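PDB 1BYF: protein (polyandrocarpa lectin) from Polyandrocarpa misakiensis, which binds galactose through calcium as a homodimeric C-type lectin and takes part in the tunicate's defence against microorganisms. Local coordinates for residues A[2-8]-A[117-123]. Numbering follows the deposited sequence.
Sequences DYEILFS and VICEKEL. With ZN (zinc ion), chain D.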
ATOM      1  N   ASP A   2       8.192  11.207  -2.095  1.00 23.57           N
ATOM      2  CA  ASP A   2       7.716  10.123  -2.943  1.00 23.27           C
ATOM      3  C   ASP A   2       8.284   8.773  -2.520  1.00 22.73           C
ATOM      4  O   ASP A   2       9.469   8.654  -2.203  1.00 22.94           O
ATOM      5  CB  ASP A   2       8.148  10.326  -4.389  1.00 23.06           C
ATOM      6  CG  ASP A   2       7.508  11.478  -5.119  1.00 22.61           C
ATOM      7  OD1 ASP A   2       6.638  12.182  -4.580  1.00 22.30           O
ATOM      8  OD2 ASP A   2       7.919  11.668  -6.282  1.00 21.47           O
ATOM      9  N   TYR A   3       7.459   7.733  -2.625  1.00 21.69           N
ATOM     10  CA  TYR A   3       7.885   6.409  -2.226  1.00 21.09           C
ATOM     11  C   TYR A   3       7.198   5.272  -2.972  1.00 20.81           C
ATOM     12  O   TYR A   3       6.242   5.340  -3.727  1.00 20.62           O
ATOM     13  CB  TYR A   3       7.492   6.147  -0.754  1.00 20.97           C
ATOM     14  CG  TYR A   3       8.060   7.079   0.279  1.00 20.75           C
ATOM     15  CD1 TYR A   3       7.356   8.231   0.606  1.00 20.87           C
ATOM     16  CD2 TYR A   3       9.256   6.822   0.935  1.00 20.74           C
ATOM     17  CE1 TYR A   3       7.837   9.122   1.552  1.00 21.10           C
ATOM     18  CE2 TYR A   3       9.741   7.711   1.875  1.00 21.02           C
ATOM     19  CZ  TYR A   3       9.031   8.845   2.186  1.00 21.05           C
ATOM     20  OH  TYR A   3       9.560   9.691   3.136  1.00 21.82           O
ATOM     21  N   GLU A   4       7.683   4.091  -2.630  1.00 20.37           N
ATOM     22  CA  GLU A   4       7.153   2.793  -2.943  1.00 19.77           C
ATOM     23  C   GLU A   4       6.738   2.233  -1.559  1.00 19.28           C
ATOM     24  O   GLU A   4       7.583   2.253  -0.666  1.00 19.43           O
ATOM     25  CB  GLU A   4       8.125   1.812  -3.553  1.00 20.72           C
ATOM     26  CG  GLU A   4       8.289   1.866  -5.056  1.00 21.85           C
ATOM     27  CD  GLU A   4       9.387   0.942  -5.534  1.00 23.24           C
ATOM     28  OE1 GLU A   4       9.888   0.128  -4.727  1.00 23.51           O
ATOM     29  OE2 GLU A   4       9.794   0.957  -6.711  1.00 24.38           O
ATOM     30  N   ILE A   5       5.486   1.854  -1.425  1.00 17.39           N
ATOM     31  CA  ILE A   5       5.007   1.329  -0.146  1.00 16.48           C
ATOM     32  C   ILE A   5       4.433  -0.071  -0.363  1.00 16.26           C
ATOM     33  O   ILE A   5       3.579  -0.270  -1.221  1.00 15.26           O
ATOM     34  CB  ILE A   5       3.937   2.234   0.478  1.00 16.23           C
ATOM     35  CG1 ILE A   5       4.475   3.652   0.686  1.00 16.55           C
ATOM     36  CG2 ILE A   5       3.415   1.650   1.785  1.00 15.69           C
ATOM     37  CD1 ILE A   5       5.619   3.778   1.672  1.00 16.14           C
ATOM     38  N   LEU A   6       4.938  -1.021   0.406  1.00 15.44           N
ATOM     39  CA  LEU A   6       4.483  -2.403   0.296  1.00 15.64           C
ATOM     40  C   LEU A   6       3.784  -2.807   1.594  1.00 15.59           C
ATOM     41  O   LEU A   6       4.349  -2.604   2.661  1.00 15.33           O
ATOM     42  CB  LEU A   6       5.684  -3.305   0.017  1.00 16.49           C
ATOM     43  CG  LEU A   6       5.481  -4.817   0.153  1.00 17.49           C
ATOM     44  CD1 LEU A   6       4.423  -5.340  -0.802  1.00 17.54           C
ATOM     45  CD2 LEU A   6       6.790  -5.556  -0.113  1.00 18.60           C
ATOM     46  N   PHE A   7       2.574  -3.315   1.512  1.00 15.68           N
ATOM     47  CA  PHE A   7       1.825  -3.785   2.670  1.00 15.95           C
ATOM     48  C   PHE A   7       1.722  -5.309   2.539  1.00 16.54           C
ATOM     49  O   PHE A   7       1.381  -5.766   1.441  1.00 17.17           O
ATOM     50  CB  PHE A   7       0.411  -3.226   2.726  1.00 15.38           C
ATOM     51  CG  PHE A   7       0.268  -1.745   2.889  1.00 14.83           C
ATOM     52  CD1 PHE A   7       0.242  -0.907   1.786  1.00 14.80           C
ATOM     53  CD2 PHE A   7       0.128  -1.189   4.152  1.00 14.70           C
ATOM     54  CE1 PHE A   7       0.095   0.458   1.944  1.00 14.53           C
ATOM     55  CE2 PHE A   7      -0.022   0.175   4.316  1.00 14.35           C
ATOM     56  CZ  PHE A   7      -0.037   1.001   3.213  1.00 14.60           C
ATOM     57  N   SER A   8       1.973  -6.050   3.598  1.00 16.95           N
ATOM     58  CA  SER A   8       1.864  -7.504   3.510  1.00 17.52           C
ATOM     59  C   SER A   8       1.013  -8.084   4.633  1.00 17.75           C
ATOM     60  O   SER A   8       1.165  -7.724   5.801  1.00 17.81           O
ATOM     61  CB  SER A   8       3.238  -8.174   3.474  1.00 17.87           C
ATOM     62  OG  SER A   8       3.065  -9.587   3.537  1.00 18.43           O
ATOM     63  N   VAL A 117       3.371  -6.414   7.996  1.00 15.21           N
ATOM     64  CA  VAL A 117       4.542  -5.638   7.622  1.00 14.60           C
ATOM     65  C   VAL A 117       4.264  -4.568   6.575  1.00 14.29           C
ATOM     66  O   VAL A 117       3.497  -4.758   5.635  1.00 13.37           O
ATOM     67  CB  VAL A 117       5.619  -6.604   7.074  1.00 14.58           C
ATOM     68  CG1 VAL A 117       6.919  -5.861   6.761  1.00 14.30           C
ATOM     69  CG2 VAL A 117       5.894  -7.729   8.076  1.00 15.01           C
ATOM     70  N   ILE A 118       4.940  -3.443   6.749  1.00 13.75           N
ATOM     71  CA  ILE A 118       4.883  -2.310   5.849  1.00 14.32           C
ATOM     72  C   ILE A 118       6.319  -1.909   5.502  1.00 14.91           C
ATOM     73  O   ILE A 118       7.098  -1.601   6.405  1.00 14.17           O
ATOM     74  CB  ILE A 118       4.185  -1.076   6.444  1.00 14.24           C
ATOM     75  CG1 ILE A 118       2.803  -1.474   6.968  1.00 13.87           C
ATOM     76  CG2 ILE A 118       4.071   0.031   5.400  1.00 13.94           C
ATOM     77  CD1 ILE A 118       2.100  -0.359   7.717  1.00 14.44           C
ATOM     78  N   CYS A 119       6.635  -1.946   4.213  1.00 15.11           N
ATOM     79  CA  CYS A 119       7.956  -1.560   3.755  1.00 15.81           C
ATOM     80  C   CYS A 119       7.866  -0.300   2.889  1.00 16.74           C
ATOM     81  O   CYS A 119       6.822  -0.021   2.295  1.00 15.58           O
ATOM     82  CB  CYS A 119       8.622  -2.643   2.912  1.00 16.44           C
ATOM     83  SG  CYS A 119       8.556  -4.299   3.607  1.00 16.84           S
ATOM     84  N   GLU A 120       8.985   0.418   2.838  1.00 16.98           N
ATOM     85  CA  GLU A 120       9.090   1.627   2.045  1.00 17.76           C
ATOM     86  C   GLU A 120      10.384   1.641   1.224  1.00 19.48           C
ATOM     87  O   GLU A 120      11.365   0.961   1.515  1.00 18.40           O
ATOM     88  CB  GLU A 120       9.066   2.893   2.907  1.00 18.06           C
ATOM     89  CG  GLU A 120      10.323   3.160   3.722  1.00 17.97           C
ATOM     90  CD  GLU A 120      10.382   4.519   4.380  1.00 17.99           C
ATOM     91  OE1 GLU A 120       9.422   4.935   5.066  1.00 16.82           O
ATOM     92  OE2 GLU A 120      11.422   5.217   4.237  1.00 18.61           O
ATOM     93  N   LYS A 121      10.364   2.488   0.203  1.00 21.06           N
ATOM     94  CA  LYS A 121      11.530   2.746  -0.622  1.00 23.38           C
ATOM     95  C   LYS A 121      11.362   4.146  -1.222  1.00 24.43           C
ATOM     96  O   LYS A 121      10.452   4.401  -2.012  1.00 23.92           O
ATOM     97  CB  LYS A 121      11.812   1.706  -1.694  1.00 24.50           C
ATOM     98  CG  LYS A 121      13.072   2.022  -2.491  1.00 26.59           C
ATOM     99  CD  LYS A 121      13.277   1.006  -3.605  1.00 27.73           C
ATOM    100  CE  LYS A 121      14.214   1.560  -4.670  1.00 29.01           C
ATOM    101  NZ  LYS A 121      15.484   2.032  -4.042  1.00 30.03           N
ATOM    102  N   GLU A 122      12.207   5.055  -0.742  1.00 25.67           N
ATOM    103  CA  GLU A 122      12.170   6.425  -1.237  1.00 27.85           C
ATOM    104  C   GLU A 122      12.501   6.410  -2.727  1.00 27.70           C
ATOM    105  O   GLU A 122      13.345   5.632  -3.168  1.00 27.52           O
ATOM    106  CB  GLU A 122      13.140   7.325  -0.472  1.00 30.04           C
ATOM    107  CG  GLU A 122      13.512   8.591  -1.228  1.00 32.49           C
ATOM    108  CD  GLU A 122      13.501   9.851  -0.396  1.00 33.73           C
ATOM    109  OE1 GLU A 122      13.566   9.768   0.850  1.00 34.92           O
ATOM    110  OE2 GLU A 122      13.415  10.949  -0.992  1.00 34.16           O
ATOM    111  N   LEU A 123      11.860   7.274  -3.492  1.00 27.21           N
ATOM    112  CA  LEU A 123      12.110   7.358  -4.925  1.00 27.16           C
ATOM    113  C   LEU A 123      12.667   8.739  -5.261  1.00 27.64           C
ATOM    114  O   LEU A 123      12.004   9.714  -4.890  1.00 26.66           O
ATOM    115  CB  LEU A 123      10.809   7.160  -5.699  1.00 26.29           C
ATOM    116  CG  LEU A 123      10.091   5.823  -5.546  1.00 26.28           C
ATOM    117  CD1 LEU A 123       8.693   5.900  -6.146  1.00 26.11           C
ATOM    118  CD2 LEU A 123      10.881   4.690  -6.187  1.00 25.90           C
TER
HETATM  119 ZN    ZN D 301       7.084  13.068  -7.383  1.00 23.96          ZN
HETATM  120  O   HOH W   1      11.115  12.000  -2.749  1.00 26.66           O
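Leu6 and Cys119 form the middle hydrogen-bonded pair of an antiparallel ladder between strand 3-8 and strand 115-122: Leu6 N gives to Cys119 O at 2.8 Å, and Cys119 N returns the bond to Leu6 O. Glu4 with Lys121 repeats the exchange, as does Ser8 with Val117, although there the bond from Val117 N to Ser8 O is weak at 3.4 Å. Beyond the last bridge the pairing continues as Leu123 N reaches Asp2 O at 3.0 Å. CA-H...O contacts fill the intervals, among them Glu120 CA to Glu4 O at 3.2 Å.

Pairing of the first and last strands is a hallmark of the C-type lectin domain, where it brings both termini together. Here strand 3-8 also pairs antiparallel with a strand of the second subunit, carrying the sheet across the dimer interface.

Apolar contacts occupy the face of Ile5, Phe7 and Ile118, against helix 36-49. Phe7 and Ile118 lie alongside each other, with Phe7 CD2 3.9 Å from Ile118 CG1; Ile5 turns CG2 to Ile118 CG2 and CD1 to Glu120 CB. Past the last bridge, Leu123 turns toward strand 3-8 and crosses Glu4 nearly at right angles, CD2 against Glu4 CG and CD1 3.5 Å from Tyr3 O.

Among the polar side chains, Glu120 runs beside Tyr3, carboxylate and ring planes 53° apart, its extended chain (chi2 170°) bringing Glu120 OE2 to 3.8 Å from Tyr3 CE2. Glu120 OE1 takes the backbone N-H groups of Ser30 and Ala32, and OE2 hydrogen-bonds with Ser31 OG, which also bonds Tyr3 OH. Glu4 OE1 meets the Lys121 aliphatic chain at CD, while Glu4 OE2 bonds Tyr20 of the second subunit. At the Asp2 end, a water links Asp2 N, Glu122 OE2 and Leu123 O, and Asp2 OD2 binds zinc at 2.0 Å.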